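Local coordinates for hypothetical protein Atu2144 (Agrobacterium tumefaciens, PDB 2ODF) that is of unknown function but belongs to the N-formylglutamate amidohydrolase family, so it is probably a hydrolase related to the zinc-dependent exopeptidases, at residues 36-41 against 83-88; 167-172 against 190-195; 173-178 against 213-218. All coordinates share one frame; numbering follows the deposited sequence.

Contact 1 of 3, residues 36-41 against 83-88; sequences ATIPQK and SRLVYD
Ser83 N donates to Thr37 O over 2.8 Å, the one hydrogen bond that crosses between residues 36-41 and 83-88. It bends moderately, with 152° at the hydrogen, and the donor lies a little off the plane of the Thr37 carbonyl. The same serine meets the other segment with its side chain, since CB rests against Ile38 CD1 at 3.5 Å. Its OG holds two bonds: standing anti to the backbone N (chi1 177°), beside the carbonyl carbon, it receives Leu85 N at 2.9 Å and closes an ST turn, and it also pairs with Ala57 O, so the buried hydroxyl ties this turn to a third piece of chain. The turn lies in the loop after strand 77-80, and residues 36-41 in the loop after strand 27-31; these are neighbouring parallel strands of the mixed sheet, and the contact joins the loops that follow them. Apart from the Ala36 and Thr37 carbonyls, which Ser83 CB also touches, the side-chain contacts are apolar. Pro39 and Val86 pass alongside each other in opposite directions, with ring atom Pro39 CD 3.8 Å from Val86 CG2. Two looser approaches of Ile38, CD1 to Leu85 CD1 and CG2 to Val86 CG2, are both 4.4 Å. Behind Val86 comes Leu126 of helix 116-143, and Val86 O is bonded by Arg122 of that helix.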
ATOM      1  N   ALA A  36     -18.041  -6.893  -9.222  1.00 17.26           N
ATOM      2  CA  ALA A  36     -18.811  -6.712  -8.002  1.00 17.30           C
ATOM      3  C   ALA A  36     -18.501  -7.786  -6.950  1.00 17.65           C
ATOM      4  O   ALA A  36     -19.041  -7.728  -5.835  1.00 17.76           O
ATOM      5  CB  ALA A  36     -20.282  -6.729  -8.347  1.00 17.04           C
ATOM      6  N   THR A  37     -17.616  -8.725  -7.287  1.00 17.36           N
ATOM      7  CA  THR A  37     -17.305  -9.856  -6.429  1.00 17.95           C
ATOM      8  C   THR A  37     -16.706  -9.419  -5.068  1.00 18.29           C
ATOM      9  O   THR A  37     -15.801  -8.596  -5.001  1.00 17.82           O
ATOM     10  CB  THR A  37     -16.358 -10.839  -7.095  1.00 17.86           C
ATOM     11  OG1 THR A  37     -16.871 -11.194  -8.399  1.00 18.29           O
ATOM     12  CG2 THR A  37     -16.229 -12.095  -6.232  1.00 17.29           C
ATOM     13  N   ILE A  38     -17.275  -9.959  -4.001  1.00 19.27           N
ATOM     14  CA  ILE A  38     -16.780  -9.750  -2.639  1.00 19.30           C
ATOM     15  C   ILE A  38     -16.044 -11.034  -2.270  1.00 19.83           C
ATOM     16  O   ILE A  38     -16.632 -12.127  -2.344  1.00 19.15           O
ATOM     17  CB  ILE A  38     -17.928  -9.521  -1.606  1.00 20.28           C
ATOM     18  CG1 ILE A  38     -18.918  -8.426  -2.044  1.00 20.14           C
ATOM     19  CG2 ILE A  38     -17.337  -9.197  -0.216  1.00 18.83           C
ATOM     20  CD1 ILE A  38     -18.297  -7.082  -2.369  1.00 20.04           C
ATOM     21  N   PRO A  39     -14.764 -10.924  -1.855  1.00 19.28           N
ATOM     22  CA  PRO A  39     -14.067 -12.115  -1.397  1.00 19.74           C
ATOM     23  C   PRO A  39     -14.851 -12.788  -0.272  1.00 19.30           C
ATOM     24  O   PRO A  39     -15.481 -12.101   0.523  1.00 17.68           O
ATOM     25  CB  PRO A  39     -12.734 -11.578  -0.872  1.00 19.90           C
ATOM     26  CG  PRO A  39     -12.545 -10.297  -1.551  1.00 19.03           C
ATOM     27  CD  PRO A  39     -13.906  -9.725  -1.768  1.00 19.64           C
ATOM     28  N   GLN A  40     -14.826 -14.114  -0.265  1.00 20.85           N
ATOM     29  CA  GLN A  40     -15.601 -14.937   0.659  1.00 22.42           C
ATOM     30  C   GLN A  40     -15.382 -14.465   2.094  1.00 22.58           C
ATOM     31  O   GLN A  40     -16.327 -14.346   2.855  1.00 23.61           O
ATOM     32  CB  GLN A  40     -15.210 -16.417   0.501  1.00 22.91           C
ATOM     33  CG  GLN A  40     -16.231 -17.391   1.122  1.00 24.25           C
ATOM     34  CD  GLN A  40     -15.669 -18.806   1.316  1.00 26.10           C
ATOM     35  OE1 GLN A  40     -16.055 -19.730   0.595  1.00 35.50           O
ATOM     36  NE2 GLN A  40     -14.772 -18.980   2.294  1.00 28.72           N
ATOM     37  N   LYS A  41     -14.146 -14.140   2.454  1.00 22.83           N
ATOM     38  CA  LYS A  41     -13.855 -13.770   3.835  1.00 23.29           C
ATOM     39  C   LYS A  41     -14.730 -12.608   4.355  1.00 21.96           C
ATOM     40  O   LYS A  41     -14.961 -12.500   5.555  1.00 21.18           O
ATOM     41  CB  LYS A  41     -12.352 -13.479   4.017  1.00 23.93           C
ATOM     42  CG  LYS A  41     -11.841 -12.234   3.378  1.00 27.03           C
ATOM     43  CD  LYS A  41     -10.370 -11.898   3.824  1.00 27.46           C
ATOM     44  CE  LYS A  41     -10.287 -11.012   5.083  1.00 31.66           C
ATOM     45  NZ  LYS A  41      -9.023 -10.135   5.148  1.00 32.48           N
ATOM     46  N   SER A  83     -14.559  -6.236  -5.815  1.00 16.68           N
ATOM     47  CA  SER A  83     -15.328  -5.019  -5.686  1.00 16.79           C
ATOM     48  C   SER A  83     -14.563  -3.844  -5.121  1.00 17.02           C
ATOM     49  O   SER A  83     -13.752  -3.991  -4.162  1.00 17.47           O
ATOM     50  CB  SER A  83     -16.540  -5.251  -4.786  1.00 16.88           C
ATOM     51  OG  SER A  83     -17.271  -4.058  -4.600  1.00 14.79           O
ATOM     52  N   ARG A  84     -14.887  -2.680  -5.681  1.00 16.77           N
ATOM     53  CA  ARG A  84     -14.417  -1.382  -5.195  1.00 17.13           C
ATOM     54  C   ARG A  84     -14.869  -1.122  -3.741  1.00 17.23           C
ATOM     55  O   ARG A  84     -14.376  -0.184  -3.096  1.00 16.66           O
ATOM     56  CB  ARG A  84     -14.955  -0.250  -6.083  1.00 16.22           C
ATOM     57  CG  ARG A  84     -16.514  -0.093  -6.047  1.00 16.50           C
ATOM     58  CD  ARG A  84     -17.008   1.050  -6.904  1.00 18.62           C
ATOM     59  NE  ARG A  84     -16.449   2.324  -6.472  1.00 18.29           N
ATOM     60  CZ  ARG A  84     -16.754   3.511  -6.977  1.00 20.83           C
ATOM     61  NH1 ARG A  84     -17.606   3.618  -7.981  1.00 24.22           N
ATOM     62  NH2 ARG A  84     -16.169   4.593  -6.495  1.00 21.73           N
ATOM     63  N   LEU A  85     -15.866  -1.874  -3.271  1.00 17.57           N
ATOM     64  CA  LEU A  85     -16.283  -1.761  -1.858  1.00 17.60           C
ATOM     65  C   LEU A  85     -15.213  -2.237  -0.894  1.00 17.41           C
ATOM     66  O   LEU A  85     -15.123  -1.704   0.222  1.00 17.64           O
ATOM     67  CB  LEU A  85     -17.573  -2.511  -1.586  1.00 18.43           C
ATOM     68  CG  LEU A  85     -18.852  -1.929  -2.185  1.00 18.26           C
ATOM     69  CD1 LEU A  85     -19.930  -2.978  -2.066  1.00 18.92           C
ATOM     70  CD2 LEU A  85     -19.245  -0.670  -1.521  1.00 19.48           C
ATOM     71  N   VAL A  86     -14.406  -3.217  -1.308  1.00 16.54           N
ATOM     72  CA  VAL A  86     -13.320  -3.716  -0.495  1.00 17.44           C
ATOM     73  C   VAL A  86     -12.098  -2.787  -0.614  1.00 17.72           C
ATOM     74  O   VAL A  86     -11.526  -2.345   0.385  1.00 17.41           O
ATOM     75  CB  VAL A  86     -12.957  -5.183  -0.833  1.00 18.14           C
ATOM     76  CG1 VAL A  86     -11.837  -5.683   0.107  1.00 17.13           C
ATOM     77  CG2 VAL A  86     -14.197  -6.075  -0.658  1.00 16.85           C
ATOM     78  N   TYR A  87     -11.732  -2.452  -1.844  1.00 17.13           N
ATOM     79  CA  TYR A  87     -10.689  -1.455  -2.084  1.00 16.62           C
ATOM     80  C   TYR A  87     -10.970  -0.815  -3.441  1.00 16.57           C
ATOM     81  O   TYR A  87     -11.024  -1.524  -4.466  1.00 17.86           O
ATOM     82  CB  TYR A  87      -9.249  -2.039  -2.037  1.00 16.24           C
ATOM     83  CG  TYR A  87      -8.233  -0.918  -1.981  1.00 16.49           C
ATOM     84  CD1 TYR A  87      -8.060  -0.064  -3.070  1.00 17.87           C
ATOM     85  CD2 TYR A  87      -7.510  -0.643  -0.825  1.00 17.47           C
ATOM     86  CE1 TYR A  87      -7.194   1.016  -3.010  1.00 16.77           C
ATOM     87  CE2 TYR A  87      -6.628   0.433  -0.773  1.00 16.12           C
ATOM     88  CZ  TYR A  87      -6.492   1.276  -1.876  1.00 16.55           C
ATOM     89  OH  TYR A  87      -5.651   2.387  -1.865  1.00 14.82           O
ATOM     90  N   ASP A  88     -11.145   0.506  -3.449  1.00 16.22           N
ATOM     91  CA  ASP A  88     -11.340   1.253  -4.691  1.00 15.71           C
ATOM     92  C   ASP A  88      -9.973   1.525  -5.298  1.00 15.50           C
ATOM     93  O   ASP A  88      -9.253   2.417  -4.864  1.00 14.59           O
ATOM     94  CB  ASP A  88     -12.101   2.566  -4.448  1.00 15.37           C
ATOM     95  CG  ASP A  88     -12.504   3.256  -5.749  1.00 16.47           C
ATOM     96  OD1 ASP A  88     -11.853   2.997  -6.792  1.00 18.82           O
ATOM     97  OD2 ASP A  88     -13.474   4.039  -5.726  1.00 18.99           O
TER

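Contact 2 of 3, residues 167-172 against 190-195; sequences VEIGIL and ASLTVR
This contact is a parallel strand pairing at one edge of the mixed sheet, the two strands of a beta-alpha-beta unit lying side by side. Ile169 pairs with Val194 and Gly170 with Arg195, through Ile169 N to Thr193 O (3.0 Å), Arg195 N to Ile169 O (3.0 Å) and Ile171 N to Arg195 O (2.9 Å). Thr193 O takes Glu168 N as well, a forked bond at the start of the pairing. The Glu168 side chain bonds the same residue in the other direction: extended beyond CG, it brings OE1 to Thr193 N at 2.8 Å, 165° at the hydrogen, on the anti lone pair. Water 1 lies within hydrogen-bonding distance of Glu168 OE1 and Ser191 O. The Glu168 chain crosses Leu192 at about a right angle, Leu192 CD2 lying 3.4 Å from OE1. On the face carrying Ile169, Ile171 and Val194, Ile171 CG1 meets Val194 CG1 at 3.7 Å. On the other, Val167 and Arg195 pass in opposite directions, Val167 CG2 touching Arg195 CB and CG, while Thr193 CG2 sits over the Arg195 guanidinium. Helix 178-186 packs on Ile171 and Val194, Leu192 leans on helix 234-256, and strand 220-227 flanks 169-172 on the side away from 194-196.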
ATOM      1  N   VAL A 167     -25.585  14.228 -18.886  1.00 23.99           N
ATOM      2  CA  VAL A 167     -24.320  13.813 -19.537  1.00 23.30           C
ATOM      3  C   VAL A 167     -24.355  12.315 -19.784  1.00 22.17           C
ATOM      4  O   VAL A 167     -24.819  11.533 -18.929  1.00 20.74           O
ATOM      5  CB  VAL A 167     -23.025  14.227 -18.761  1.00 23.27           C
ATOM      6  CG1 VAL A 167     -23.002  13.663 -17.305  1.00 23.84           C
ATOM      7  CG2 VAL A 167     -21.779  13.821 -19.537  1.00 23.29           C
ATOM      8  N   GLU A 168     -23.916  11.922 -20.983  1.00 20.34           N
ATOM      9  CA  GLU A 168     -24.011  10.536 -21.410  1.00 19.92           C
ATOM     10  C   GLU A 168     -22.630   9.888 -21.452  1.00 18.74           C
ATOM     11  O   GLU A 168     -22.456   8.783 -20.980  1.00 18.54           O
ATOM     12  CB  GLU A 168     -24.740  10.421 -22.754  1.00 19.15           C
ATOM     13  CG  GLU A 168     -26.224  10.617 -22.584  1.00 20.00           C
ATOM     14  CD  GLU A 168     -26.995  10.687 -23.922  1.00 22.79           C
ATOM     15  OE1 GLU A 168     -26.482  11.282 -24.875  1.00 22.66           O
ATOM     16  OE2 GLU A 168     -28.131  10.148 -23.976  1.00 26.48           O
ATOM     17  N   ILE A 169     -21.675  10.623 -22.002  1.00 18.74           N
ATOM     18  CA  ILE A 169     -20.284  10.238 -22.042  1.00 18.06           C
ATOM     19  C   ILE A 169     -19.490  11.392 -21.444  1.00 17.42           C
ATOM     20  O   ILE A 169     -19.536  12.512 -21.952  1.00 16.68           O
ATOM     21  CB  ILE A 169     -19.787  10.001 -23.484  1.00 18.11           C
ATOM     22  CG1 ILE A 169     -20.609   8.942 -24.191  1.00 18.26           C
ATOM     23  CG2 ILE A 169     -18.270   9.610 -23.509  1.00 18.60           C
ATOM     24  CD1 ILE A 169     -20.311   7.505 -23.789  1.00 16.86           C
ATOM     25  N   GLY A 170     -18.719  11.100 -20.386  1.00 17.13           N
ATOM     26  CA  GLY A 170     -17.703  12.011 -19.903  1.00 16.98           C
ATOM     27  C   GLY A 170     -16.317  11.651 -20.414  1.00 16.85           C
ATOM     28  O   GLY A 170     -15.930  10.470 -20.428  1.00 17.93           O
ATOM     29  N   ILE A 171     -15.589  12.678 -20.843  1.00 17.14           N
ATOM     30  CA  ILE A 171     -14.212  12.573 -21.307  1.00 17.01           C
ATOM     31  C   ILE A 171     -13.369  13.216 -20.190  1.00 16.85           C
ATOM     32  O   ILE A 171     -13.309  14.435 -20.042  1.00 17.47           O
ATOM     33  CB  ILE A 171     -13.994  13.263 -22.690  1.00 17.54           C
ATOM     34  CG1 ILE A 171     -14.940  12.672 -23.738  1.00 17.62           C
ATOM     35  CG2 ILE A 171     -12.495  13.181 -23.125  1.00 16.52           C
ATOM     36  CD1 ILE A 171     -14.715  11.183 -24.053  1.00 14.85           C
ATOM     37  N   LEU A 172     -12.733  12.377 -19.389  1.00 17.27           N
ATOM     38  CA  LEU A 172     -12.036  12.845 -18.191  1.00 16.70           C
ATOM     39  C   LEU A 172     -10.522  12.866 -18.391  1.00 17.08           C
ATOM     40  O   LEU A 172      -9.942  12.023 -19.092  1.00 17.24           O
ATOM     41  CB  LEU A 172     -12.412  11.994 -16.989  1.00 16.55           C
ATOM     42  CG  LEU A 172     -13.711  12.380 -16.274  1.00 17.07           C
ATOM     43  CD1 LEU A 172     -14.897  12.389 -17.214  1.00 15.47           C
ATOM     44  CD2 LEU A 172     -13.939  11.412 -15.159  1.00 15.59           C
ATOM     45  N   ALA A 190     -22.048  14.878 -32.275  1.00 20.14           N
ATOM     46  CA  ALA A 190     -22.440  13.497 -31.999  1.00 19.64           C
ATOM     47  C   ALA A 190     -23.845  13.518 -31.406  1.00 18.52           C
ATOM     48  O   ALA A 190     -24.238  14.502 -30.789  1.00 18.91           O
ATOM     49  CB  ALA A 190     -21.453  12.867 -30.999  1.00 20.08           C
ATOM     50  N   SER A 191     -24.577  12.431 -31.561  1.00 19.49           N
ATOM     51  CA  SER A 191     -25.921  12.292 -30.976  1.00 19.89           C
ATOM     52  C   SER A 191     -25.903  12.174 -29.441  1.00 20.12           C
ATOM     53  O   SER A 191     -26.888  12.483 -28.794  1.00 19.70           O
ATOM     54  CB  SER A 191     -26.615  11.074 -31.542  1.00 19.51           C
ATOM     55  OG  SER A 191     -25.952   9.876 -31.195  1.00 19.66           O
ATOM     56  N   LEU A 192     -24.784  11.712 -28.877  1.00 20.00           N
ATOM     57  CA  LEU A 192     -24.635  11.611 -27.432  1.00 20.05           C
ATOM     58  C   LEU A 192     -24.231  12.948 -26.856  1.00 20.05           C
ATOM     59  O   LEU A 192     -23.556  13.716 -27.529  1.00 20.52           O
ATOM     60  CB  LEU A 192     -23.576  10.551 -27.094  1.00 20.25           C
ATOM     61  CG  LEU A 192     -23.983   9.130 -27.474  1.00 21.96           C
ATOM     62  CD1 LEU A 192     -22.841   8.127 -27.429  1.00 21.93           C
ATOM     63  CD2 LEU A 192     -25.129   8.682 -26.575  1.00 23.88           C
ATOM     64  N   THR A 193     -24.655  13.219 -25.624  1.00 20.15           N
ATOM     65  CA  THR A 193     -24.178  14.338 -24.820  1.00 20.03           C
ATOM     66  C   THR A 193     -22.839  13.951 -24.206  1.00 20.59           C
ATOM     67  O   THR A 193     -22.764  13.078 -23.325  1.00 17.65           O
ATOM     68  CB  THR A 193     -25.171  14.685 -23.712  1.00 20.81           C
ATOM     69  OG1 THR A 193     -26.430  14.950 -24.315  1.00 21.40           O
ATOM     70  CG2 THR A 193     -24.732  15.919 -22.897  1.00 20.61           C
ATOM     71  N   VAL A 194     -21.804  14.617 -24.704  1.00 20.58           N
ATOM     72  CA  VAL A 194     -20.408  14.307 -24.413  1.00 21.27           C
ATOM     73  C   VAL A 194     -19.788  15.533 -23.785  1.00 21.76           C
ATOM     74  O   VAL A 194     -19.875  16.622 -24.343  1.00 22.01           O
ATOM     75  CB  VAL A 194     -19.629  13.955 -25.684  1.00 20.98           C
ATOM     76  CG1 VAL A 194     -18.151  13.620 -25.349  1.00 22.10           C
ATOM     77  CG2 VAL A 194     -20.283  12.819 -26.427  1.00 19.93           C
ATOM     78  N   ARG A 195     -19.208  15.387 -22.596  1.00 21.47           N
ATOM     79  CA  ARG A 195     -18.719  16.539 -21.855  1.00 21.99           C
ATOM     80  C   ARG A 195     -17.386  16.258 -21.177  1.00 21.90           C
ATOM     81  O   ARG A 195     -17.093  15.123 -20.826  1.00 21.10           O
ATOM     82  CB  ARG A 195     -19.725  16.933 -20.783  1.00 23.98           C
ATOM     83  CG  ARG A 195     -21.133  17.248 -21.292  1.00 25.98           C
ATOM     84  CD  ARG A 195     -21.403  18.693 -21.281  1.00 32.23           C
ATOM     85  NE  ARG A 195     -22.782  19.040 -21.662  1.00 33.88           N
ATOM     86  CZ  ARG A 195     -23.248  19.069 -22.912  1.00 36.29           C
ATOM     87  NH1 ARG A 195     -22.467  18.772 -23.959  1.00 38.24           N
ATOM     88  NH2 ARG A 195     -24.514  19.421 -23.122  1.00 36.38           N
TER
HETATM   89  O   HOH W   1     -28.750  11.634 -26.570  1.00 34.13           O
HETATM   90  O   HOH W   2     -27.886  13.901 -26.639  1.00 35.01           O

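Contact 3 of 3, residues 173-178 against 213-218; sequences HDNDSR and HALPDG
Leu215 reaches across to three consecutive residues: its CD1 meets Asp174 and Asn175, its CD2 Asn175 and Asp176. CD1 lies 3.5 Å from Asp174 OD1, whose side chain crosses the leucine at about a right angle, and CD2 approaches Asp176 CB at 3.8 Å. With chi1 67°, Asn175 CG sits between the backbone N and the carbonyl carbon, which places Asn175 OD1 3.5 Å from both Leu215 CD1 and CD2, with CG and ND2 also near CD1. Asp174 OD1 accepts Asn175 N, and OD2 is tethered to Thr207 and Arg211. The loop following strand 169-172 turns here toward helix 178-186, and Asp176 OD1 accepts Arg178 N in an Asx turn at that helix start. Arg178 bends at chi3 (-66°), bringing its guanidinium side-on to the Asp176 carboxylate in a salt bridge: NE bonds OD1 at 2.9 Å, and NH2 reaches OD2, both within the guanidinium plane. Arg178 N and NE grip OD1 from opposite faces of the carboxylate. NH2 also extends to the other loop, bonding Gly218 O at 2.8 Å from well above its carbonyl plane. Water 3 completes this link, accepting from Arg178 NH1 and donating to Gly218 O. Nearby, Pro216 packs on Ala117 of the second subunit.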
ATOM      1  N   HIS A 173      -9.873  13.843 -17.779  1.00 17.47           N
ATOM      2  CA  HIS A 173      -8.435  13.971 -17.922  1.00 16.85           C
ATOM      3  C   HIS A 173      -7.891  14.763 -16.760  1.00 16.93           C
ATOM      4  O   HIS A 173      -8.638  15.451 -16.081  1.00 16.36           O
ATOM      5  CB  HIS A 173      -8.089  14.630 -19.257  1.00 16.71           C
ATOM      6  CG  HIS A 173      -8.574  16.040 -19.376  1.00 17.86           C
ATOM      7  ND1 HIS A 173      -7.857  17.112 -18.891  1.00 18.79           N
ATOM      8  CD2 HIS A 173      -9.698  16.555 -19.928  1.00 17.94           C
ATOM      9  CE1 HIS A 173      -8.525  18.228 -19.121  1.00 20.70           C
ATOM     10  NE2 HIS A 173      -9.641  17.917 -19.762  1.00 20.06           N
ATOM     11  N   ASP A 174      -6.587  14.626 -16.533  1.00 17.56           N
ATOM     12  CA  ASP A 174      -5.855  15.382 -15.524  1.00 18.44           C
ATOM     13  C   ASP A 174      -5.028  16.461 -16.260  1.00 19.01           C
ATOM     14  O   ASP A 174      -5.516  17.070 -17.235  1.00 19.40           O
ATOM     15  CB  ASP A 174      -5.012  14.404 -14.687  1.00 18.34           C
ATOM     16  CG  ASP A 174      -4.608  14.992 -13.327  1.00 19.06           C
ATOM     17  OD1 ASP A 174      -3.668  15.821 -13.276  1.00 18.34           O
ATOM     18  OD2 ASP A 174      -5.248  14.633 -12.320  1.00 20.95           O
ATOM     19  N   ASN A 175      -3.779  16.671 -15.858  1.00 19.95           N
ATOM     20  CA  ASN A 175      -2.974  17.780 -16.391  1.00 20.26           C
ATOM     21  C   ASN A 175      -2.501  17.604 -17.836  1.00 20.53           C
ATOM     22  O   ASN A 175      -1.860  18.511 -18.407  1.00 21.48           O
ATOM     23  CB  ASN A 175      -1.805  18.123 -15.432  1.00 20.39           C
ATOM     24  CG  ASN A 175      -0.720  17.014 -15.317  1.00 23.14           C
ATOM     25  OD1 ASN A 175      -0.476  16.217 -16.253  1.00 25.18           O
ATOM     26  ND2 ASN A 175      -0.025  17.002 -14.158  1.00 21.44           N
ATOM     27  N   ASP A 176      -2.795  16.441 -18.425  1.00 19.11           N
ATOM     28  CA  ASP A 176      -2.576  16.194 -19.822  1.00 19.39           C
ATOM     29  C   ASP A 176      -3.910  16.054 -20.537  1.00 18.99           C
ATOM     30  O   ASP A 176      -4.606  15.023 -20.396  1.00 19.20           O
ATOM     31  CB  ASP A 176      -1.741  14.932 -19.985  1.00 19.72           C
ATOM     32  CG  ASP A 176      -1.552  14.524 -21.434  1.00 19.43           C
ATOM     33  OD1 ASP A 176      -1.910  15.266 -22.381  1.00 21.30           O
ATOM     34  OD2 ASP A 176      -1.019  13.423 -21.612  1.00 21.63           O
ATOM     35  N   SER A 177      -4.258  17.063 -21.324  1.00 18.07           N
ATOM     36  CA  SER A 177      -5.558  17.080 -22.021  1.00 18.43           C
ATOM     37  C   SER A 177      -5.531  16.662 -23.491  1.00 17.89           C
ATOM     38  O   SER A 177      -6.534  16.829 -24.182  1.00 17.34           O
ATOM     39  CB  SER A 177      -6.156  18.501 -21.946  1.00 18.66           C
ATOM     40  OG  SER A 177      -5.353  19.401 -22.704  1.00 18.71           O
ATOM     41  N   ARG A 178      -4.404  16.150 -23.975  1.00 17.89           N
ATOM     42  CA  ARG A 178      -4.201  16.015 -25.415  1.00 17.80           C
ATOM     43  C   ARG A 178      -5.239  15.069 -26.042  1.00 17.45           C
ATOM     44  O   ARG A 178      -5.936  15.439 -26.981  1.00 16.91           O
ATOM     45  CB  ARG A 178      -2.781  15.522 -25.750  1.00 17.42           C
ATOM     46  CG  ARG A 178      -1.646  16.501 -25.433  1.00 17.40           C
ATOM     47  CD  ARG A 178      -0.274  15.831 -25.604  1.00 19.15           C
ATOM     48  NE  ARG A 178      -0.070  14.766 -24.611  1.00 18.20           N
ATOM     49  CZ  ARG A 178       0.850  13.816 -24.682  1.00 20.67           C
ATOM     50  NH1 ARG A 178       1.677  13.742 -25.711  1.00 21.38           N
ATOM     51  NH2 ARG A 178       0.927  12.897 -23.731  1.00 18.08           N
ATOM     52  N   HIS A 213       0.051   6.196 -13.699  1.00 17.34           N
ATOM     53  CA  HIS A 213       0.558   5.444 -14.854  1.00 17.66           C
ATOM     54  C   HIS A 213       0.785   6.233 -16.141  1.00 18.54           C
ATOM     55  O   HIS A 213       1.655   5.859 -16.919  1.00 20.46           O
ATOM     56  CB  HIS A 213      -0.397   4.286 -15.166  1.00 17.33           C
ATOM     57  CG  HIS A 213      -0.582   3.335 -14.019  1.00 17.05           C
ATOM     58  ND1 HIS A 213       0.440   2.542 -13.549  1.00 14.43           N
ATOM     59  CD2 HIS A 213      -1.671   3.037 -13.266  1.00 15.64           C
ATOM     60  CE1 HIS A 213      -0.011   1.800 -12.546  1.00 16.29           C
ATOM     61  NE2 HIS A 213      -1.281   2.099 -12.339  1.00 13.63           N
ATOM     62  N   ALA A 214      -0.045   7.241 -16.415  1.00 18.07           N
ATOM     63  CA  ALA A 214       0.048   8.004 -17.659  1.00 18.03           C
ATOM     64  C   ALA A 214       0.952   9.228 -17.513  1.00 17.65           C
ATOM     65  O   ALA A 214       1.898   9.428 -18.285  1.00 17.27           O
ATOM     66  CB  ALA A 214      -1.316   8.431 -18.102  1.00 17.63           C
ATOM     67  N   LEU A 215       0.664  10.048 -16.521  1.00 17.12           N
ATOM     68  CA  LEU A 215       1.332  11.355 -16.406  1.00 17.82           C
ATOM     69  C   LEU A 215       2.857  11.236 -16.173  1.00 17.48           C
ATOM     70  O   LEU A 215       3.637  11.968 -16.788  1.00 18.41           O
ATOM     71  CB  LEU A 215       0.667  12.184 -15.307  1.00 17.24           C
ATOM     72  CG  LEU A 215      -0.849  12.463 -15.398  1.00 19.09           C
ATOM     73  CD1 LEU A 215      -1.262  13.467 -14.321  1.00 17.50           C
ATOM     74  CD2 LEU A 215      -1.278  12.894 -16.819  1.00 17.62           C
ATOM     75  N   PRO A 216       3.291  10.304 -15.300  1.00 18.33           N
ATOM     76  CA  PRO A 216       4.733  10.246 -15.021  1.00 19.06           C
ATOM     77  C   PRO A 216       5.579   9.852 -16.217  1.00 19.33           C
ATOM     78  O   PRO A 216       6.768  10.123 -16.211  1.00 19.05           O
ATOM     79  CB  PRO A 216       4.850   9.209 -13.878  1.00 20.05           C
ATOM     80  CG  PRO A 216       3.459   8.980 -13.385  1.00 19.96           C
ATOM     81  CD  PRO A 216       2.544   9.299 -14.528  1.00 18.61           C
ATOM     82  N   ASP A 217       4.971   9.246 -17.248  1.00 19.62           N
ATOM     83  CA  ASP A 217       5.690   8.838 -18.426  1.00 19.98           C
ATOM     84  C   ASP A 217       5.267   9.613 -19.688  1.00 19.29           C
ATOM     85  O   ASP A 217       5.666   9.248 -20.769  1.00 18.50           O
ATOM     86  CB  ASP A 217       5.520   7.318 -18.649  1.00 21.06           C
ATOM     87  CG  ASP A 217       6.519   6.472 -17.828  1.00 24.95           C
ATOM     88  OD1 ASP A 217       7.687   6.889 -17.629  1.00 31.88           O
ATOM     89  OD2 ASP A 217       6.158   5.365 -17.414  1.00 29.42           O
ATOM     90  N   GLY A 218       4.444  10.648 -19.549  1.00 18.64           N
ATOM     91  CA  GLY A 218       4.059  11.497 -20.685  1.00 18.68           C
ATOM     92  C   GLY A 218       3.153  10.847 -21.707  1.00 18.80           C
ATOM     93  O   GLY A 218       3.084  11.263 -22.875  1.00 18.40           O
TER
HETATM   94  O   HOH W   3       3.670  11.686 -25.443  1.00 26.13           O

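Overall arrangement
The three contacts illustrate how chemistry follows position in a fold. Contacts 1 and 2 are partly buried, contact 3 is a surface contact, and none is fully core. Contact 2 pairs edge strands, and backbone hydrogen bonds dominate it. Contacts 1 and 3 join loops: contact 1 is mostly apolar around a single crossing backbone bond, whereas contact 3 combines a leucine set against polar side chains with an arginine salt-bridged in its own loop and bonded to a carbonyl of the other, a water beside it. Segment 167-172 passes directly into 173-178, and helix 178-186 packs on contact 2 while starting in contact 3. Contact 1 lies across the chain's centre, yet helix 116-143 borders both it and contact 3.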